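Local coordinates for nuclear import protein MOG1 (Saccharomyces cerevisiae, PDB 1JHS), which binds the Ran GTPase Gsp1p and takes part in the Ran system for nuclear protein import and poly(A)+ mRNA export, at residues 67-70 with 71-74; 77-80 with 81-85; 108-111 with 112-115; 147-150 with 151-154. The protein carries 1 engineered substitution. All coordinates share one frame; numbering follows the deposited sequence.

In the fold
Along the chain the four contacts follow in series. Interactions 1 and 2 belong to helix 70-83, which packs on the seven-stranded antiparallel sheet: the first caps its start, the second lies in its last turns, with centres about 15 Å apart. Interaction 3 sits at the end of strand 103-113 of that sheet, its centre about 10 Å from that of interaction 2, and V108 packs against W74, V78 and T82. Interaction 4 lies in the connection after strand 138-147, its centre about 15 Å from that of interaction 3, without touching it. Helix 70-83 thus covers one face of the sheet, and this packing joins interactions 1 to 3, while interaction 4 stands apart from it.

Interaction 1: 67-70 with 71-74; sequences KSDL and KEAW
D69 is the N-cap of helix 70-83, and its side chain meets E72 in the first turn. Its OD1 accepts the backbone N-H of E72 at 3.0 Å, approached on the anti side of the carboxylate and 31° out of its plane. CG stands anti to the backbone N (chi1 -179°), which carries the acid forward, beside its own carbonyl carbon, to the amides of the first turn. Aspartate suits this place because its short side chain brings an acceptor to amides that have no carbonyl one turn earlier. The carbonyl O of D69 takes A73 N at 2.9 Å, and L70 O takes W74 N at 3.0 Å, so the regular helical pattern is already running.

Two waters complete the cap. Water 1 donates to D69 OD2 at 2.9 Å and accepts from K71 N at 3.2 Å. Water 2 accepts from D69 N at 2.9 Å and donates to E72 OE1 at 2.7 Å, joining the two residues where a capping box would use a direct bond. Other polar atoms are paired outside the turn: K67 O accepts from R132, K71 NZ pairs with E95, and W74 NE1 donates to V128 O. L70 and A73, both apolar, suit the buried side: L70 lies on R132 and F104, the small A73 on L130 and R132.

The carboxylates of D69 and E72 come within 4.3 Å (OD1 to OE2). That closeness would tend to raise their pKa, while the helix N-terminus and K67, whose NZ is near E72 but not in contact, probably offset it.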
loop_
_atom_site.group_PDB
_atom_site.type_symbol
_atom_site.label_atom_id
_atom_site.label_comp_id
_atom_site.label_asym_id
_atom_site.label_seq_id
_atom_site.Cartn_x
_atom_site.Cartn_y
_atom_site.Cartn_z
ATOM N N LYS A 67 15.598 -12.832 2.787
ATOM C CA LYS A 67 15.434 -13.266 1.397
ATOM C C LYS A 67 16.209 -12.228 0.592
ATOM O O LYS A 67 15.889 -11.037 0.661
ATOM C CB LYS A 67 13.969 -13.216 0.963
ATOM C CG LYS A 67 12.997 -14.051 1.781
ATOM C CD LYS A 67 12.889 -15.474 1.273
ATOM C CE LYS A 67 11.781 -16.223 2.038
ATOM N NZ LYS A 67 11.408 -17.495 1.365
ATOM N N SER A 68 17.216 -12.673 -0.166
ATOM C CA SER A 68 18.053 -11.777 -0.983
ATOM C C SER A 68 17.385 -11.147 -2.193
ATOM O O SER A 68 17.623 -9.968 -2.506
ATOM C CB SER A 68 19.290 -12.522 -1.492
ATOM O OG SER A 68 20.183 -12.784 -0.431
ATOM N N ASP A 69 16.596 -11.948 -2.902
ATOM C CA ASP A 69 15.921 -11.497 -4.102
ATOM C C ASP A 69 14.828 -10.491 -3.747
ATOM O O ASP A 69 13.981 -10.751 -2.883
ATOM C CB ASP A 69 15.317 -12.688 -4.841
ATOM C CG ASP A 69 14.621 -12.282 -6.118
ATOM O OD1 ASP A 69 13.385 -12.414 -6.173
ATOM O OD2 ASP A 69 15.303 -11.819 -7.069
ATOM N N LEU A 70 14.856 -9.350 -4.426
ATOM C CA LEU A 70 13.890 -8.298 -4.170
ATOM C C LEU A 70 12.438 -8.761 -4.295
ATOM O O LEU A 70 11.648 -8.562 -3.372
ATOM C CB LEU A 70 14.146 -7.111 -5.120
ATOM C CG LEU A 70 13.128 -5.964 -5.096
ATOM C CD1 LEU A 70 13.136 -5.261 -3.721
ATOM C CD2 LEU A 70 13.482 -4.978 -6.202
ATOM N N LYS A 71 12.076 -9.356 -5.436
ATOM C CA LYS A 71 10.694 -9.814 -5.633
ATOM C C LYS A 71 10.278 -10.868 -4.596
ATOM O O LYS A 71 9.139 -10.892 -4.131
ATOM C CB LYS A 71 10.501 -10.387 -7.046
ATOM C CG LYS A 71 9.121 -11.019 -7.234
ATOM C CD LYS A 71 8.756 -11.247 -8.674
ATOM C CE LYS A 71 7.343 -11.812 -8.799
ATOM N NZ LYS A 71 7.040 -12.135 -10.234
ATOM N N GLU A 72 11.195 -11.765 -4.249
ATOM C CA GLU A 72 10.896 -12.781 -3.253
ATOM C C GLU A 72 10.629 -12.141 -1.892
ATOM O O GLU A 72 9.720 -12.567 -1.168
ATOM C CB GLU A 72 12.051 -13.786 -3.149
ATOM C CG GLU A 72 11.862 -15.012 -3.998
ATOM C CD GLU A 72 13.082 -15.932 -3.959
ATOM O OE1 GLU A 72 13.722 -16.056 -2.885
ATOM O OE2 GLU A 72 13.392 -16.528 -5.019
ATOM N N ALA A 73 11.402 -11.111 -1.547
ATOM C CA ALA A 73 11.198 -10.411 -0.274
ATOM C C ALA A 73 9.813 -9.736 -0.301
ATOM O O ALA A 73 9.080 -9.730 0.691
ATOM C CB ALA A 73 12.292 -9.359 -0.062
ATOM N N TRP A 74 9.468 -9.174 -1.446
ATOM C CA TRP A 74 8.179 -8.500 -1.584
ATOM C C TRP A 74 7.054 -9.520 -1.416
ATOM O O TRP A 74 6.092 -9.284 -0.664
ATOM C CB TRP A 74 8.108 -7.809 -2.950
ATOM C CG TRP A 74 6.788 -7.160 -3.260
ATOM C CD1 TRP A 74 6.374 -5.898 -2.890
ATOM C CD2 TRP A 74 5.736 -7.719 -4.046
ATOM N NE1 TRP A 74 5.122 -5.641 -3.423
ATOM C CE2 TRP A 74 4.711 -6.742 -4.135
ATOM C CE3 TRP A 74 5.554 -8.961 -4.696
ATOM C CZ2 TRP A 74 3.513 -6.967 -4.842
ATOM C CZ3 TRP A 74 4.355 -9.179 -5.399
ATOM C CH2 TRP A 74 3.359 -8.184 -5.463
HETATM O O HOH W 1 13.834 -9.569 -8.068
HETATM O O HOH W 2 15.916 -14.707 -2.170
#

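Interaction 2: 77-80 with 81-85; sequences HVED and LTELN
H77 to T82 are helical, in the last turns of the helix that starts at L70. Of the backbone bonds between the two segments, L81 N to H77 O is weak at 3.4 Å. The next two are shorter: T82 N to V78 O (2.9 Å, 162° at the hydrogen) and E83 N to E79 O (2.8 Å).

Among the side chains, T82 makes the most varied contact, polar on one branch and apolar on the other. With chi1 at 55°, OG1 lies between the backbone N and the carbonyl carbon and swings back over the previous turn, 3.1 Å from V78 O and 3.2 Å from E79 O, two acceptors for one proton. Threonine suits the site because its other branch is apolar: CG2 meets V78 CG1 at 4.0 Å, and both side chains face V108 and W90 of the sheet. H77 NE2 reaches D139, and E79 OE1 takes the indole N-H of W90.

On the outer side the carboxylates of E79 and E83, their planes 62° apart, are modelled with OE2 and OE2 only 2.5 Å from each other. A proton shared between the acids would account for this, but a clash beside it makes the exact geometry doubtful. If the approach is real, one glutamate probably has a raised pKa.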
loop_
_atom_site.group_PDB
_atom_site.type_symbol
_atom_site.label_atom_id
_atom_site.label_comp_id
_atom_site.label_asym_id
_atom_site.label_seq_id
_atom_site.Cartn_x
_atom_site.Cartn_y
_atom_site.Cartn_z
ATOM N N HIS A 77 6.448 -10.300 2.160
ATOM C CA HIS A 77 5.738 -9.265 2.890
ATOM C C HIS A 77 4.289 -9.171 2.494
ATOM O O HIS A 77 3.445 -8.811 3.321
ATOM C CB HIS A 77 6.426 -7.914 2.717
ATOM C CG HIS A 77 7.705 -7.809 3.483
ATOM N ND1 HIS A 77 7.744 -7.830 4.862
ATOM C CD2 HIS A 77 8.991 -7.720 3.071
ATOM C CE1 HIS A 77 9.002 -7.761 5.265
ATOM N NE2 HIS A 77 9.780 -7.693 4.198
ATOM N N VAL A 78 4.002 -9.478 1.235
ATOM C CA VAL A 78 2.606 -9.479 0.771
ATOM C C VAL A 78 1.853 -10.601 1.509
ATOM O O VAL A 78 0.719 -10.401 1.987
ATOM C CB VAL A 78 2.510 -9.741 -0.776
ATOM C CG1 VAL A 78 1.027 -9.957 -1.174
ATOM C CG2 VAL A 78 3.031 -8.525 -1.553
ATOM N N GLU A 79 2.482 -11.778 1.584
ATOM C CA GLU A 79 1.862 -12.938 2.245
ATOM C C GLU A 79 1.490 -12.590 3.687
ATOM O O GLU A 79 0.381 -12.902 4.145
ATOM C CB GLU A 79 2.815 -14.147 2.208
ATOM C CG GLU A 79 2.267 -15.433 2.853
ATOM C CD GLU A 79 1.043 -16.014 2.142
ATOM O OE1 GLU A 79 0.866 -15.782 0.928
ATOM O OE2 GLU A 79 0.252 -16.728 2.799
ATOM N N ASP A 80 2.397 -11.928 4.408
ATOM C CA ASP A 80 2.088 -11.543 5.791
ATOM C C ASP A 80 0.844 -10.669 5.884
ATOM O O ASP A 80 0.060 -10.781 6.837
ATOM C CB ASP A 80 3.265 -10.814 6.431
ATOM C CG ASP A 80 4.391 -11.754 6.804
ATOM O OD1 ASP A 80 4.209 -12.979 6.681
ATOM O OD2 ASP A 80 5.469 -11.278 7.226
ATOM N N LEU A 81 0.657 -9.780 4.916
ATOM C CA LEU A 81 -0.516 -8.907 4.911
ATOM C C LEU A 81 -1.805 -9.641 4.521
ATOM O O LEU A 81 -2.866 -9.436 5.123
ATOM C CB LEU A 81 -0.319 -7.750 3.925
ATOM C CG LEU A 81 0.660 -6.625 4.255
ATOM C CD1 LEU A 81 0.986 -5.863 2.959
ATOM C CD2 LEU A 81 0.045 -5.664 5.296
ATOM N N THR A 82 -1.732 -10.481 3.499
ATOM C CA THR A 82 -2.926 -11.167 3.043
ATOM C C THR A 82 -3.344 -12.299 3.972
ATOM O O THR A 82 -4.533 -12.508 4.200
ATOM C CB THR A 82 -2.712 -11.726 1.623
ATOM O OG1 THR A 82 -1.540 -12.548 1.618
ATOM C CG2 THR A 82 -2.514 -10.582 0.606
ATOM N N GLU A 83 -2.378 -13.027 4.516
ATOM C CA GLU A 83 -2.717 -14.147 5.396
ATOM C C GLU A 83 -3.600 -13.758 6.565
ATOM O O GLU A 83 -4.365 -14.577 7.064
ATOM C CB GLU A 83 -1.459 -14.839 5.928
ATOM C CG GLU A 83 -1.053 -16.043 5.111
ATOM C CD GLU A 83 0.002 -16.906 5.787
ATOM O OE1 GLU A 83 -0.185 -17.220 6.991
ATOM O OE2 GLU A 83 1.006 -17.294 5.118
ATOM N N LEU A 84 -3.496 -12.511 7.008
ATOM C CA LEU A 84 -4.298 -12.061 8.139
ATOM C C LEU A 84 -5.786 -11.955 7.808
ATOM O O LEU A 84 -6.631 -11.955 8.720
ATOM C CB LEU A 84 -3.801 -10.701 8.628
ATOM C CG LEU A 84 -2.382 -10.646 9.200
ATOM C CD1 LEU A 84 -2.171 -9.267 9.795
ATOM C CD2 LEU A 84 -2.180 -11.716 10.267
ATOM N N ASN A 85 -6.094 -11.847 6.515
ATOM C CA ASN A 85 -7.464 -11.723 6.029
ATOM C C ASN A 85 -8.077 -13.088 5.701
ATOM O O ASN A 85 -9.206 -13.155 5.211
ATOM C CB ASN A 85 -7.483 -10.888 4.757
ATOM C CG ASN A 85 -6.903 -9.496 4.954
ATOM O OD1 ASN A 85 -6.438 -8.859 3.988
ATOM N ND2 ASN A 85 -6.937 -9.008 6.193
#

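Interaction 3: 108-111 with 112-115; sequences VMEV and ANKW
E110 folds over A112 and N113 across a classic beta bulge, in which V111 and A112 together face K89 of the neighbouring strand 87-99. The bulge sits near the end of strand 103-113, the middle strand of two successive hairpins. V111, with psi at -15°, supplies the kink. Its side chain and that of A112 therefore leave the chain on roughly the same side, while E110 and N113, three residues apart, come to share the other.

Alanine suits the bend because its methyl needs little room beside V111. The backbone of A112 is what E110 lies along: E110 CG is 3.5 Å from A112 O. The E110 chain is extended beyond CG, and CG stands anti to the backbone N (chi1 156°), which sends the carboxylate forward over the following residues. There it rests above N113 CB, 3.5 Å from OE1. The two carboxylate oxygens divide their work, OE1 accepting from the hydroxyl of T87 and OE2 from N113 ND2. A leucine here would keep the bulk but is likely to leave the T87 hydroxyl without its acceptor and N113 ND2 with one fewer.

N113 suits its place because an amide can both give and take. ND2 also donates to K117 O, and OD1 accepts a weak bond from W115 N at 3.1 Å, as in an Asx turn, where the chain leaves the strand. The bond from N113 ND2 to E110 OE2 is 3.0 Å long, and the amide nitrogen comes from above the carboxylate, 47° out of its plane.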
loop_
_atom_site.group_PDB
_atom_site.type_symbol
_atom_site.label_atom_id
_atom_site.label_comp_id
_atom_site.label_asym_id
_atom_site.label_seq_id
_atom_site.Cartn_x
_atom_site.Cartn_y
_atom_site.Cartn_z
ATOM N N VAL A 108 -2.240 -6.334 -5.531
ATOM C CA VAL A 108 -2.492 -7.721 -5.151
ATOM C C VAL A 108 -3.965 -7.955 -4.843
ATOM O O VAL A 108 -4.642 -7.062 -4.349
ATOM C CB VAL A 108 -1.642 -8.033 -3.896
ATOM C CG1 VAL A 108 -2.070 -9.356 -3.252
ATOM C CG2 VAL A 108 -0.147 -8.074 -4.314
ATOM N N MET A 109 -4.445 -9.162 -5.141
ATOM C CA MET A 109 -5.840 -9.482 -4.890
ATOM C C MET A 109 -5.965 -10.949 -4.528
ATOM O O MET A 109 -5.334 -11.820 -5.147
ATOM C CB MET A 109 -6.671 -9.215 -6.147
ATOM C CG MET A 109 -8.192 -9.318 -5.955
ATOM S SD MET A 109 -9.021 -9.002 -7.561
ATOM C CE MET A 109 -8.259 -10.242 -8.487
ATOM N N GLU A 110 -6.766 -11.214 -3.504
ATOM C CA GLU A 110 -7.016 -12.582 -3.062
ATOM C C GLU A 110 -7.746 -13.320 -4.182
ATOM O O GLU A 110 -8.594 -12.726 -4.856
ATOM C CB GLU A 110 -7.940 -12.567 -1.830
ATOM C CG GLU A 110 -8.737 -13.872 -1.608
ATOM C CD GLU A 110 -9.617 -13.798 -0.379
ATOM O OE1 GLU A 110 -9.053 -13.631 0.721
ATOM O OE2 GLU A 110 -10.866 -13.901 -0.511
ATOM N N VAL A 111 -7.407 -14.589 -4.402
ATOM C CA VAL A 111 -8.159 -15.384 -5.368
ATOM C C VAL A 111 -8.719 -16.610 -4.637
ATOM O O VAL A 111 -9.612 -17.285 -5.142
ATOM C CB VAL A 111 -7.316 -15.802 -6.615
ATOM C CG1 VAL A 111 -7.000 -14.558 -7.440
ATOM C CG2 VAL A 111 -6.057 -16.563 -6.216
ATOM N N ALA A 112 -8.198 -16.888 -3.441
ATOM C CA ALA A 112 -8.699 -18.003 -2.639
ATOM C C ALA A 112 -8.555 -17.709 -1.149
ATOM O O ALA A 112 -7.598 -17.032 -0.733
ATOM C CB ALA A 112 -7.972 -19.300 -2.986
ATOM N N ASN A 113 -9.521 -18.163 -0.350
ATOM C CA ASN A 113 -9.389 -17.957 1.091
ATOM C C ASN A 113 -9.642 -19.277 1.827
ATOM O O ASN A 113 -10.066 -20.267 1.217
ATOM C CB ASN A 113 -10.315 -16.825 1.598
ATOM C CG ASN A 113 -11.783 -17.064 1.314
ATOM O OD1 ASN A 113 -12.331 -18.144 1.566
ATOM N ND2 ASN A 113 -12.446 -16.031 0.812
ATOM N N LYS A 114 -9.361 -19.312 3.126
ATOM C CA LYS A 114 -9.518 -20.553 3.890
ATOM C C LYS A 114 -10.920 -21.113 4.024
ATOM O O LYS A 114 -11.082 -22.298 4.378
ATOM C CB LYS A 114 -8.913 -20.396 5.300
ATOM C CG LYS A 114 -9.617 -19.367 6.184
ATOM C CD LYS A 114 -9.059 -19.387 7.631
ATOM C CE LYS A 114 -9.064 -20.813 8.207
ATOM N NZ LYS A 114 -8.364 -20.942 9.541
ATOM N N TRP A 115 -11.932 -20.286 3.749
ATOM C CA TRP A 115 -13.331 -20.734 3.873
ATOM C C TRP A 115 -13.849 -21.262 2.526
ATOM O O TRP A 115 -14.993 -21.710 2.427
ATOM C CB TRP A 115 -14.206 -19.573 4.349
ATOM C CG TRP A 115 -13.707 -19.012 5.649
ATOM C CD1 TRP A 115 -13.805 -19.597 6.882
ATOM C CD2 TRP A 115 -12.920 -17.829 5.821
ATOM N NE1 TRP A 115 -13.114 -18.848 7.815
ATOM C CE2 TRP A 115 -12.561 -17.760 7.188
ATOM C CE3 TRP A 115 -12.481 -16.816 4.951
ATOM C CZ2 TRP A 115 -11.776 -16.716 7.712
ATOM C CZ3 TRP A 115 -11.703 -15.778 5.470
ATOM C CH2 TRP A 115 -11.358 -15.740 6.839
#

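Interaction 4: 147-150 with 151-154; sequences PLTK and EEAS
The carboxylate of E152 lies between L148 and T149. L148 CD2 comes to 3.7 Å from OE1 over one face, while T149 CG2, 3.6 Å from OE1, lies over the other. T149 N also approaches from the threonine's face: it donates to OE1 at 2.9 Å on the anti side, 28° out of the carboxylate plane. R164 forms a salt bridge with the same oxygen.

The return bond runs from E152 N to T149 OG1, 3.0 Å and nearly straight at 166°. This reciprocal pair is a capping box, with T149 as N-cap of helix 150-157. Threonine fits because its hydroxyl, lying between the backbone N and the carbonyl carbon (chi1 62°), can serve the first turn while its methyl covers the acid. Glutamate fits because it is long enough to reach back to the N-cap amide. A glutamine in its place would probably cost R164 its charged mate even if the bond to T149 N survived.

Beyond the box, A153 N donates to T149 O, and the small alanine lets L148 lie close, CB to CB 4.5 Å. S154 grips K150 O twice, N at 3.1 Å and OG at 3.2 Å, from opposite faces of the carbonyl plane.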
loop_
_atom_site.group_PDB
_atom_site.type_symbol
_atom_site.label_atom_id
_atom_site.label_comp_id
_atom_site.label_asym_id
_atom_site.label_seq_id
_atom_site.Cartn_x
_atom_site.Cartn_y
_atom_site.Cartn_z
ATOM N N PRO A 147 -11.156 -0.964 -1.112
ATOM C CA PRO A 147 -12.368 -1.796 -1.028
ATOM C C PRO A 147 -13.131 -1.518 -2.321
ATOM O O PRO A 147 -13.596 -0.393 -2.533
ATOM C CB PRO A 147 -13.101 -1.253 0.216
ATOM C CG PRO A 147 -11.949 -0.545 1.035
ATOM C CD PRO A 147 -11.139 0.086 -0.074
ATOM N N LEU A 148 -13.272 -2.542 -3.172
ATOM C CA LEU A 148 -13.922 -2.354 -4.472
ATOM C C LEU A 148 -15.443 -2.298 -4.449
ATOM O O LEU A 148 -16.083 -2.913 -3.603
ATOM C CB LEU A 148 -13.527 -3.465 -5.452
ATOM C CG LEU A 148 -12.044 -3.743 -5.712
ATOM C CD1 LEU A 148 -11.889 -4.760 -6.837
ATOM C CD2 LEU A 148 -11.354 -2.424 -6.080
ATOM N N THR A 149 -16.002 -1.582 -5.423
ATOM C CA THR A 149 -17.445 -1.475 -5.541
ATOM C C THR A 149 -17.854 -2.777 -6.233
ATOM O O THR A 149 -17.000 -3.535 -6.701
ATOM C CB THR A 149 -17.854 -0.299 -6.462
ATOM O OG1 THR A 149 -17.337 -0.534 -7.778
ATOM C CG2 THR A 149 -17.308 1.027 -5.955
ATOM N N LYS A 150 -19.154 -3.050 -6.280
ATOM C CA LYS A 150 -19.638 -4.253 -6.960
ATOM C C LYS A 150 -19.186 -4.215 -8.425
ATOM O O LYS A 150 -18.764 -5.225 -8.997
ATOM C CB LYS A 150 -21.163 -4.296 -6.897
ATOM C CG LYS A 150 -21.823 -5.441 -7.709
ATOM C CD LYS A 150 -23.366 -5.292 -7.652
ATOM C CE LYS A 150 -24.119 -6.543 -8.124
ATOM N NZ LYS A 150 -25.611 -6.303 -7.957
ATOM N N GLU A 151 -19.274 -3.037 -9.025
ATOM C CA GLU A 151 -18.893 -2.862 -10.425
ATOM C C GLU A 151 -17.404 -3.147 -10.655
ATOM O O GLU A 151 -17.032 -3.847 -11.607
ATOM C CB GLU A 151 -19.216 -1.437 -10.866
ATOM C CG GLU A 151 -18.831 -1.132 -12.294
ATOM C CD GLU A 151 -20.029 -1.137 -13.227
ATOM O OE1 GLU A 151 -20.917 -2.017 -13.055
ATOM O OE2 GLU A 151 -20.087 -0.264 -14.134
ATOM N N GLU A 152 -16.552 -2.592 -9.793
ATOM C CA GLU A 152 -15.107 -2.806 -9.914
ATOM C C GLU A 152 -14.729 -4.269 -9.672
ATOM O O GLU A 152 -13.797 -4.782 -10.293
ATOM C CB GLU A 152 -14.351 -1.902 -8.922
ATOM C CG GLU A 152 -14.478 -0.397 -9.206
ATOM C CD GLU A 152 -13.960 0.467 -8.038
ATOM O OE1 GLU A 152 -14.029 -0.008 -6.876
ATOM O OE2 GLU A 152 -13.512 1.616 -8.279
ATOM N N ALA A 153 -15.434 -4.940 -8.764
ATOM C CA ALA A 153 -15.127 -6.337 -8.480
ATOM C C ALA A 153 -15.456 -7.193 -9.698
ATOM O O ALA A 153 -14.735 -8.147 -10.010
ATOM C CB ALA A 153 -15.905 -6.817 -7.254
ATOM N N SER A 154 -16.533 -6.838 -10.395
ATOM C CA SER A 154 -16.929 -7.562 -11.604
ATOM C C SER A 154 -15.855 -7.418 -12.673
ATOM O O SER A 154 -15.494 -8.388 -13.333
ATOM C CB SER A 154 -18.262 -7.035 -12.127
ATOM O OG SER A 154 -19.305 -7.395 -11.236
#